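PDB 4X1O: 16S rRNA (adenine(1408)-N(1))-methyltransferase from Catenulispora acidiphila, which probably methylates N1 of adenine 1408 in 16S ribosomal RNA with S-adenosyl-L-methionine as methyl donor, a modification linked to aminoglycoside resistance. Local coordinates for residues G57-Q65 / D214-L224; A66-V77 / G98-S108. All coordinates share one frame; numbering follows the deposited sequence.

Following the chain from its N terminus, residues 57-65 come first: the loop leaving strand 49-54 and the first turns of helix 60-68. The same helix runs straight on into 66-77, which turns into strand 72-78. Segment 98-108 then closes interaction 2, a short loop of some twenty residues carrying helix 85-91. Interaction 1 closes much later, when 214-224 returns from between strands 200-212 and 229-239, so it encloses the whole of interaction 2. Helix 60-68 serves both: its N-terminal part meets the late loop, its C-terminal end the edge of the sheet. Tyr63 OH, probably hydrogen-bonded to Gly98 O, joins the two contacts directly.

Interaction 1 (G57-Q65 / D214-L224); sequences GDARTAYRQ and DTISSSWARRL
The loop 214-224 lies against the start of helix 60-68 beside the cosubstrate site: Thr61 belongs to the S-adenosylmethionine site, Ser217 and Ser218 to that of S-adenosylhomocysteine, although neither ligand is bound in this model. Thr61 meets the loop directly, its OG1 accepting from Ser218 N at 2.8 Å. A water accepts from Thr61 N and lies within hydrogen-bonding distance of Ser218 O, bridging the two segments. Asp58 works with both oxygens. OD1 accepts from Arg60 N in an Asx turn, while OD2 takes Trp220 N (2.9 Å) and Ser219 OG (3.0 Å) from opposite faces of the carboxylate plane. Ser219 OG in turn accepts from Ala221 N, an ST turn.

Arg60 buries the most surface here. With CG anti to the backbone N (chi1 -173°) and the chain extended to NE, it lies along one face of the Trp220 indole: CD sits 3.6 Å from the centroid of the six-membered ring, a CH-pi contact, and the guanidinium plane is only 12° from the ring plane. Leu224 CG covers the opposite guanidinium face. In the guanidinium plane, NH1 donates to Ser219 O at 2.7 Å, and NH2 shares a water with Leu224 N. Trp220 also packs obliquely against Tyr63, and its NE1 is hydrogen-bonded to Thr87 OG1 of helix 85-91. Farther along the helix, Leu224 CD1 lies over one face of the Arg64 guanidinium, 3.5 Å from NE.

Asp58 thus ties helix start and loop to one carboxylate; three donors grip it, which would be expected to stabilise its negative charge. Indole and leucine hold the Arg60 guanidinium flat, while the bonds from NH1 to Ser219 O and from NH2 to the water limit its turning in the plane.

Interaction 2 (A66-V77 / G98-S108); sequences AIAHPEWLVVGV and GGAPNLVLVSS
Val75 CG1 and Val106 CG2 meet at 3.7 Å on one face of a parallel strand pair, 72-77 beside 103-107, the close-packed part of this contact. Four backbone bonds join the strands: Val74 N to Asn102 O, Val104 N to Val74 O, Gly76 N to Val104 O and Val106 N to Gly76 O, the last at 2.7 Å. On the other face Leu103 CD1 crosses to Val74 CG1 (3.7 Å). Gly76 leaves this face without a side chain, beside Leu105.

Asn102 sits beside the turn from His69 to Trp72. Its ND2 donates one N-H to Ala66 O (3.0 Å, 172°) and the other to Trp72 O (2.9 Å), both acceptors close to the amide plane. These two bonds hold the amide's rotation and bridge the last turn of the helix to Trp72.

Beyond it the packing thins toward solvent: exposed Ile67 touches Ala100 CB through CD1 at 3.8 Å, and exposed Pro70 adds little.

The pair belongs to a right-handed beta-alpha-beta unit with helix 85-91 in the Rossmann-like sheet of class I methyltransferases. Strand 103-107 is outermost, strand 49-54 flanks 72-78, and helices 37-46 and 60-68 cover its two faces.

Interaction 1 (G57-Q65 / D214-L224)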
loop_
_atom_site.group_PDB
_atom_site.type_symbol
_atom_site.label_atom_id
_atom_site.label_comp_id
_atom_site.label_asym_id
_atom_site.label_seq_id
_atom_site.Cartn_x
_atom_site.Cartn_y
_atom_site.Cartn_z
ATOM N N GLY A 57 0.455 6.687 -4.219
ATOM C CA GLY A 57 0.592 8.114 -4.468
ATOM C C GLY A 57 1.546 8.271 -5.634
ATOM O O GLY A 57 1.372 7.611 -6.659
ATOM N N ASP A 58 2.573 9.106 -5.490
ATOM C CA ASP A 58 3.547 9.230 -6.570
ATOM C C ASP A 58 4.634 8.166 -6.434
ATOM O O ASP A 58 5.603 8.151 -7.201
ATOM C CB ASP A 58 4.158 10.644 -6.632
ATOM C CG ASP A 58 4.941 11.035 -5.381
ATOM O OD1 ASP A 58 5.248 10.175 -4.524
ATOM O OD2 ASP A 58 5.270 12.238 -5.268
ATOM N N ALA A 59 4.441 7.286 -5.452
ATOM C CA ALA A 59 5.286 6.125 -5.194
ATOM C C ALA A 59 6.697 6.468 -4.721
ATOM O O ALA A 59 7.566 5.607 -4.734
ATOM C CB ALA A 59 5.354 5.229 -6.425
ATOM N N ARG A 60 6.917 7.700 -4.265
ATOM C CA ARG A 60 8.191 8.033 -3.639
ATOM C C ARG A 60 8.388 7.208 -2.365
ATOM O O ARG A 60 9.506 6.869 -2.012
ATOM C CB ARG A 60 8.291 9.535 -3.318
ATOM C CG ARG A 60 9.680 9.928 -2.823
ATOM C CD ARG A 60 9.833 11.416 -2.515
ATOM N NE ARG A 60 11.220 11.728 -2.178
ATOM C CZ ARG A 60 11.680 12.941 -1.875
ATOM N NH1 ARG A 60 10.867 13.994 -1.843
ATOM N NH2 ARG A 60 12.972 13.103 -1.608
ATOM N N THR A 61 7.297 6.883 -1.665
ATOM C CA THR A 61 7.450 6.112 -0.435
ATOM C C THR A 61 7.971 4.699 -0.737
ATOM O O THR A 61 8.867 4.199 -0.052
ATOM C CB THR A 61 6.119 6.051 0.338
ATOM O OG1 THR A 61 5.678 7.388 0.581
ATOM C CG2 THR A 61 6.292 5.335 1.665
ATOM N N ALA A 62 7.425 4.081 -1.777
ATOM C CA ALA A 62 7.877 2.770 -2.237
ATOM C C ALA A 62 9.328 2.830 -2.689
ATOM O O ALA A 62 10.122 1.940 -2.398
ATOM C CB ALA A 62 6.996 2.269 -3.369
ATOM N N TYR A 63 9.664 3.893 -3.406
ATOM C CA TYR A 63 11.037 4.087 -3.869
ATOM C C TYR A 63 12.015 4.150 -2.699
ATOM O O TYR A 63 13.048 3.502 -2.723
ATOM C CB TYR A 63 11.117 5.363 -4.695
ATOM C CG TYR A 63 12.518 5.789 -5.071
ATOM C CD1 TYR A 63 13.200 5.163 -6.107
ATOM C CD2 TYR A 63 13.153 6.831 -4.401
ATOM C CE1 TYR A 63 14.490 5.568 -6.466
ATOM C CE2 TYR A 63 14.437 7.238 -4.745
ATOM C CZ TYR A 63 15.101 6.605 -5.774
ATOM O OH TYR A 63 16.377 7.024 -6.105
ATOM N N ARG A 64 11.671 4.917 -1.666
ATOM C CA ARG A 64 12.528 5.037 -0.501
ATOM C C ARG A 64 12.664 3.707 0.239
ATOM O O ARG A 64 13.741 3.412 0.744
ATOM C CB ARG A 64 12.009 6.129 0.447
ATOM C CG ARG A 64 12.119 7.541 -0.141
ATOM C CD ARG A 64 11.760 8.623 0.881
ATOM N NE ARG A 64 12.716 8.651 1.986
ATOM C CZ ARG A 64 12.377 8.667 3.270
ATOM N NH1 ARG A 64 11.096 8.669 3.619
ATOM N NH2 ARG A 64 13.319 8.689 4.206
ATOM N N GLN A 65 11.588 2.919 0.309
ATOM C CA GLN A 65 11.690 1.567 0.854
ATOM C C GLN A 65 12.669 0.712 0.063
ATOM O O GLN A 65 13.490 0.011 0.634
ATOM C CB GLN A 65 10.335 0.876 0.862
ATOM C CG GLN A 65 9.347 1.459 1.854
ATOM C CD GLN A 65 7.949 0.957 1.592
ATOM O OE1 GLN A 65 7.648 0.497 0.493
ATOM N NE2 GLN A 65 7.094 1.016 2.605
ATOM N N ASP A 214 6.509 11.718 6.355
ATOM C CA ASP A 214 7.468 11.128 5.419
ATOM C C ASP A 214 7.468 9.599 5.487
ATOM O O ASP A 214 7.845 8.925 4.526
ATOM C CB ASP A 214 8.882 11.649 5.686
ATOM C CG ASP A 214 9.075 13.100 5.249
ATOM O OD1 ASP A 214 8.262 13.607 4.445
ATOM O OD2 ASP A 214 10.054 13.729 5.700
ATOM N N THR A 215 7.044 9.045 6.617
ATOM C CA THR A 215 7.101 7.594 6.778
ATOM C C THR A 215 5.985 6.880 6.013
ATOM O O THR A 215 6.105 5.700 5.691
ATOM C CB THR A 215 7.037 7.184 8.266
ATOM O OG1 THR A 215 5.784 7.584 8.833
ATOM C CG2 THR A 215 8.174 7.825 9.046
ATOM N N ILE A 216 4.902 7.583 5.715
ATOM C CA ILE A 216 3.776 6.943 5.042
ATOM C C ILE A 216 3.306 7.694 3.802
ATOM O O ILE A 216 2.494 7.183 3.036
ATOM C CB ILE A 216 2.579 6.786 5.990
ATOM C CG1 ILE A 216 2.102 8.154 6.475
ATOM C CG2 ILE A 216 2.943 5.899 7.170
ATOM C CD1 ILE A 216 0.842 8.089 7.301
ATOM N N SER A 217 3.806 8.908 3.598
ATOM C CA SER A 217 3.371 9.691 2.450
ATOM C C SER A 217 4.458 10.640 1.979
ATOM O O SER A 217 4.302 11.857 2.055
ATOM C CB SER A 217 2.104 10.482 2.776
ATOM O OG SER A 217 1.563 11.081 1.606
ATOM N N SER A 218 5.557 10.077 1.499
ATOM C CA SER A 218 6.581 10.878 0.828
ATOM C C SER A 218 6.064 11.360 -0.520
ATOM O O SER A 218 5.252 10.702 -1.165
ATOM C CB SER A 218 7.871 10.072 0.633
ATOM O OG SER A 218 8.430 9.677 1.874
ATOM N N SER A 219 6.553 12.512 -0.953
ATOM C CA SER A 219 6.186 13.050 -2.247
ATOM C C SER A 219 7.358 13.802 -2.846
ATOM O O SER A 219 8.167 14.371 -2.119
ATOM C CB SER A 219 4.971 13.976 -2.129
ATOM O OG SER A 219 4.657 14.546 -3.387
ATOM N N TRP A 220 7.442 13.801 -4.170
ATOM C CA TRP A 220 8.477 14.538 -4.884
ATOM C C TRP A 220 8.198 16.034 -4.812
ATOM O O TRP A 220 9.075 16.849 -5.078
ATOM C CB TRP A 220 8.571 14.076 -6.346
ATOM C CG TRP A 220 9.016 12.647 -6.501
ATOM C CD1 TRP A 220 8.297 11.616 -7.038
ATOM C CD2 TRP A 220 10.271 12.090 -6.096
ATOM N NE1 TRP A 220 9.034 10.453 -7.005
ATOM C CE2 TRP A 220 10.244 10.713 -6.419
ATOM C CE3 TRP A 220 11.414 12.617 -5.486
ATOM C CZ2 TRP A 220 11.317 9.862 -6.161
ATOM C CZ3 TRP A 220 12.480 11.763 -5.227
ATOM C CH2 TRP A 220 12.421 10.405 -5.563
ATOM N N ALA A 221 6.975 16.383 -4.426
ATOM C CA ALA A 221 6.586 17.779 -4.282
ATOM C C ALA A 221 7.063 18.353 -2.952
ATOM O O ALA A 221 7.277 19.561 -2.825
ATOM C CB ALA A 221 5.081 17.923 -4.404
ATOM N N ARG A 222 7.226 17.486 -1.959
ATOM C CA ARG A 222 7.630 17.928 -0.630
ATOM C C ARG A 222 9.034 17.459 -0.270
ATOM O O ARG A 222 9.349 16.269 -0.329
ATOM C CB ARG A 222 6.637 17.442 0.430
ATOM C CG ARG A 222 6.940 17.969 1.828
ATOM C CD ARG A 222 5.850 17.619 2.836
ATOM N NE ARG A 222 5.919 16.226 3.266
ATOM C CZ ARG A 222 5.126 15.259 2.815
ATOM N NH1 ARG A 222 4.189 15.531 1.918
ATOM N NH2 ARG A 222 5.267 14.020 3.267
ATOM N N ARG A 223 9.876 18.414 0.099
ATOM C CA ARG A 223 11.187 18.121 0.659
ATOM C C ARG A 223 11.050 17.204 1.876
ATOM O O ARG A 223 10.140 17.379 2.681
ATOM C CB ARG A 223 11.880 19.424 1.058
ATOM C CG ARG A 223 13.301 19.272 1.563
ATOM C CD ARG A 223 14.283 19.873 0.575
ATOM N NE ARG A 223 15.484 19.059 0.422
ATOM C CZ ARG A 223 16.299 19.129 -0.624
ATOM N NH1 ARG A 223 16.038 19.979 -1.609
ATOM N NH2 ARG A 223 17.373 18.351 -0.687
ATOM N N LEU A 224 11.948 16.232 2.008
ATOM C CA LEU A 224 12.007 15.403 3.207
ATOM C C LEU A 224 12.550 16.204 4.390
ATOM O O LEU A 224 13.370 17.108 4.213
ATOM C CB LEU A 224 12.881 14.174 2.974
ATOM C CG LEU A 224 12.403 13.131 1.964
ATOM C CD1 LEU A 224 13.495 12.100 1.705
ATOM C CD2 LEU A 224 11.133 12.456 2.436
HETATM O O HOH W 1 14.016 15.777 -0.340
HETATM O O HOH W 2 4.603 8.120 -1.988
#

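Interaction 2 (A66-V77 / G98-S108)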
loop_
_atom_site.group_PDB
_atom_site.type_symbol
_atom_site.label_atom_id
_atom_site.label_comp_id
_atom_site.label_asym_id
_atom_site.label_seq_id
_atom_site.Cartn_x
_atom_site.Cartn_y
_atom_site.Cartn_z
ATOM N N ALA A 66 12.537 0.753 -1.259
ATOM C CA ALA A 66 13.391 -0.040 -2.130
ATOM C C ALA A 66 14.856 0.359 -1.950
ATOM O O ALA A 66 15.737 -0.500 -1.930
ATOM C CB ALA A 66 12.953 0.120 -3.592
ATOM N N ILE A 67 15.112 1.660 -1.822
ATOM C CA ILE A 67 16.482 2.147 -1.684
ATOM C C ILE A 67 17.052 1.693 -0.336
ATOM O O ILE A 67 18.219 1.271 -0.251
ATOM C CB ILE A 67 16.563 3.691 -1.800
ATOM C CG1 ILE A 67 16.134 4.161 -3.198
ATOM C CG2 ILE A 67 17.981 4.184 -1.494
ATOM C CD1 ILE A 67 17.107 3.736 -4.279
ATOM N N ALA A 68 16.229 1.755 0.705
ATOM C CA ALA A 68 16.683 1.410 2.055
ATOM C C ALA A 68 16.908 -0.090 2.198
ATOM O O ALA A 68 17.741 -0.530 2.989
ATOM C CB ALA A 68 15.681 1.882 3.096
ATOM N N HIS A 69 16.164 -0.867 1.430
ATOM C CA HIS A 69 16.188 -2.321 1.554
ATOM C C HIS A 69 16.371 -2.996 0.208
ATOM O O HIS A 69 15.414 -3.515 -0.358
ATOM C CB HIS A 69 14.899 -2.822 2.195
ATOM C CG HIS A 69 14.633 -2.234 3.547
ATOM N ND1 HIS A 69 15.274 -2.673 4.684
ATOM C CD2 HIS A 69 13.823 -1.223 3.940
ATOM C CE1 HIS A 69 14.855 -1.974 5.724
ATOM N NE2 HIS A 69 13.972 -1.086 5.299
ATOM N N PRO A 70 17.609 -3.000 -0.310
ATOM C CA PRO A 70 17.849 -3.590 -1.629
ATOM C C PRO A 70 17.579 -5.090 -1.694
ATOM O O PRO A 70 17.422 -5.652 -2.787
ATOM C CB PRO A 70 19.347 -3.293 -1.879
ATOM C CG PRO A 70 19.915 -3.066 -0.525
ATOM C CD PRO A 70 18.827 -2.392 0.250
ATOM N N GLU A 71 17.485 -5.734 -0.539
ATOM C CA GLU A 71 17.154 -7.152 -0.521
ATOM C C GLU A 71 15.632 -7.393 -0.574
ATOM O O GLU A 71 15.187 -8.535 -0.738
ATOM C CB GLU A 71 17.756 -7.803 0.724
ATOM C CG GLU A 71 17.037 -7.464 2.023
ATOM C CD GLU A 71 17.442 -6.136 2.659
ATOM O OE1 GLU A 71 18.039 -5.273 1.988
ATOM O OE2 GLU A 71 17.157 -5.959 3.863
ATOM N N TRP A 72 14.845 -6.335 -0.416
ATOM C CA TRP A 72 13.384 -6.456 -0.544
ATOM C C TRP A 72 12.949 -6.235 -1.979
ATOM O O TRP A 72 13.451 -5.335 -2.647
ATOM C CB TRP A 72 12.623 -5.441 0.318
ATOM C CG TRP A 72 12.763 -5.597 1.796
ATOM C CD1 TRP A 72 13.470 -6.548 2.466
ATOM C CD2 TRP A 72 12.171 -4.752 2.791
ATOM N NE1 TRP A 72 13.357 -6.344 3.827
ATOM C CE2 TRP A 72 12.567 -5.244 4.047
ATOM C CE3 TRP A 72 11.347 -3.623 2.735
ATOM C CZ2 TRP A 72 12.158 -4.651 5.246
ATOM C CZ3 TRP A 72 10.944 -3.028 3.927
ATOM C CH2 TRP A 72 11.356 -3.545 5.161
ATOM N N LEU A 73 11.993 -7.033 -2.441
ATOM C CA LEU A 73 11.314 -6.719 -3.689
ATOM C C LEU A 73 10.107 -5.857 -3.316
ATOM O O LEU A 73 9.226 -6.311 -2.597
ATOM C CB LEU A 73 10.891 -7.993 -4.412
ATOM C CG LEU A 73 10.296 -7.800 -5.812
ATOM C CD1 LEU A 73 11.313 -7.169 -6.755
ATOM C CD2 LEU A 73 9.829 -9.145 -6.358
ATOM N N VAL A 74 10.105 -4.603 -3.755
ATOM C CA VAL A 74 9.084 -3.654 -3.351
ATOM C C VAL A 74 8.159 -3.462 -4.531
ATOM O O VAL A 74 8.577 -2.979 -5.572
ATOM C CB VAL A 74 9.696 -2.308 -2.918
ATOM C CG1 VAL A 74 8.589 -1.293 -2.590
ATOM C CG2 VAL A 74 10.633 -2.513 -1.729
ATOM N N VAL A 75 6.907 -3.860 -4.374
ATOM C CA VAL A 75 5.958 -3.835 -5.480
ATOM C C VAL A 75 4.893 -2.808 -5.191
ATOM O O VAL A 75 4.124 -2.988 -4.263
ATOM C CB VAL A 75 5.290 -5.209 -5.677
ATOM C CG1 VAL A 75 4.401 -5.205 -6.904
ATOM C CG2 VAL A 75 6.369 -6.280 -5.776
ATOM N N GLY A 76 4.843 -1.739 -5.981
ATOM C CA GLY A 76 3.822 -0.732 -5.783
ATOM C C GLY A 76 2.686 -0.972 -6.750
ATOM O O GLY A 76 2.911 -1.123 -7.946
ATOM N N VAL A 77 1.463 -1.024 -6.238
ATOM C CA VAL A 77 0.314 -1.343 -7.066
ATOM C C VAL A 77 -0.680 -0.209 -7.011
ATOM O O VAL A 77 -1.243 0.059 -5.964
ATOM C CB VAL A 77 -0.393 -2.643 -6.615
ATOM C CG1 VAL A 77 -1.443 -3.044 -7.638
ATOM C CG2 VAL A 77 0.614 -3.770 -6.418
ATOM N N GLY A 98 20.832 6.685 -8.462
ATOM C CA GLY A 98 19.592 6.611 -7.707
ATOM C C GLY A 98 18.648 5.513 -8.158
ATOM O O GLY A 98 17.496 5.479 -7.739
ATOM N N GLY A 99 19.123 4.628 -9.027
ATOM C CA GLY A 99 18.290 3.551 -9.527
ATOM C C GLY A 99 17.898 2.562 -8.449
ATOM O O GLY A 99 18.611 2.395 -7.469
ATOM N N ALA A 100 16.753 1.914 -8.640
ATOM C CA ALA A 100 16.207 0.969 -7.665
ATOM C C ALA A 100 15.614 -0.204 -8.431
ATOM O O ALA A 100 14.415 -0.230 -8.732
ATOM C CB ALA A 100 15.152 1.646 -6.778
ATOM N N PRO A 101 16.461 -1.171 -8.786
ATOM C CA PRO A 101 16.059 -2.276 -9.653
ATOM C C PRO A 101 15.118 -3.216 -8.934
ATOM O O PRO A 101 14.451 -4.012 -9.591
ATOM C CB PRO A 101 17.387 -2.963 -9.989
ATOM C CG PRO A 101 18.239 -2.685 -8.793
ATOM C CD PRO A 101 17.876 -1.284 -8.373
ATOM N N ASN A 102 15.038 -3.106 -7.605
ATOM C CA ASN A 102 14.117 -3.929 -6.828
ATOM C C ASN A 102 12.739 -3.321 -6.621
ATOM O O ASN A 102 11.944 -3.842 -5.833
ATOM C CB ASN A 102 14.711 -4.213 -5.452
ATOM C CG ASN A 102 15.063 -2.938 -4.691
ATOM O OD1 ASN A 102 15.471 -1.931 -5.275
ATOM N ND2 ASN A 102 14.939 -2.992 -3.371
ATOM N N LEU A 103 12.491 -2.184 -7.262
ATOM C CA LEU A 103 11.174 -1.575 -7.254
ATOM C C LEU A 103 10.408 -1.962 -8.521
ATOM O O LEU A 103 10.889 -1.798 -9.658
ATOM C CB LEU A 103 11.294 -0.052 -7.123
ATOM C CG LEU A 103 9.996 0.739 -7.128
ATOM C CD1 LEU A 103 9.238 0.427 -5.811
ATOM C CD2 LEU A 103 10.266 2.224 -7.246
ATOM N N VAL A 104 9.216 -2.493 -8.321
ATOM C CA VAL A 104 8.335 -2.849 -9.409
ATOM C C VAL A 104 7.033 -2.069 -9.267
ATOM O O VAL A 104 6.323 -2.205 -8.268
ATOM C CB VAL A 104 8.036 -4.366 -9.433
ATOM C CG1 VAL A 104 7.164 -4.704 -10.630
ATOM C CG2 VAL A 104 9.337 -5.167 -9.488
ATOM N N LEU A 105 6.721 -1.247 -10.266
ATOM C CA LEU A 105 5.513 -0.438 -10.210
ATOM C C LEU A 105 4.471 -1.022 -11.148
ATOM O O LEU A 105 4.656 -1.044 -12.369
ATOM C CB LEU A 105 5.824 1.019 -10.566
ATOM C CG LEU A 105 6.850 1.644 -9.614
ATOM C CD1 LEU A 105 7.330 3.014 -10.116
ATOM C CD2 LEU A 105 6.305 1.738 -8.193
ATOM N N VAL A 106 3.383 -1.508 -10.554
ATOM C CA VAL A 106 2.326 -2.233 -11.264
ATOM C C VAL A 106 1.089 -1.379 -11.449
ATOM O O VAL A 106 0.589 -0.799 -10.486
ATOM C CB VAL A 106 1.905 -3.519 -10.484
ATOM C CG1 VAL A 106 0.726 -4.221 -11.177
ATOM C CG2 VAL A 106 3.098 -4.459 -10.310
ATOM N N SER A 107 0.583 -1.302 -12.676
ATOM C CA SER A 107 -0.663 -0.597 -12.927
ATOM C C SER A 107 -1.817 -1.569 -12.792
ATOM O O SER A 107 -2.080 -2.367 -13.691
ATOM C CB SER A 107 -0.671 0.041 -14.316
ATOM O OG SER A 107 -1.873 0.759 -14.528
ATOM N N SER A 108 -2.496 -1.511 -11.655
ATOM C CA SER A 108 -3.673 -2.334 -11.431
ATOM C C SER A 108 -4.453 -1.820 -10.238
ATOM O O SER A 108 -3.874 -1.255 -9.308
ATOM C CB SER A 108 -3.291 -3.796 -11.200
ATOM O OG SER A 108 -4.436 -4.544 -10.822
#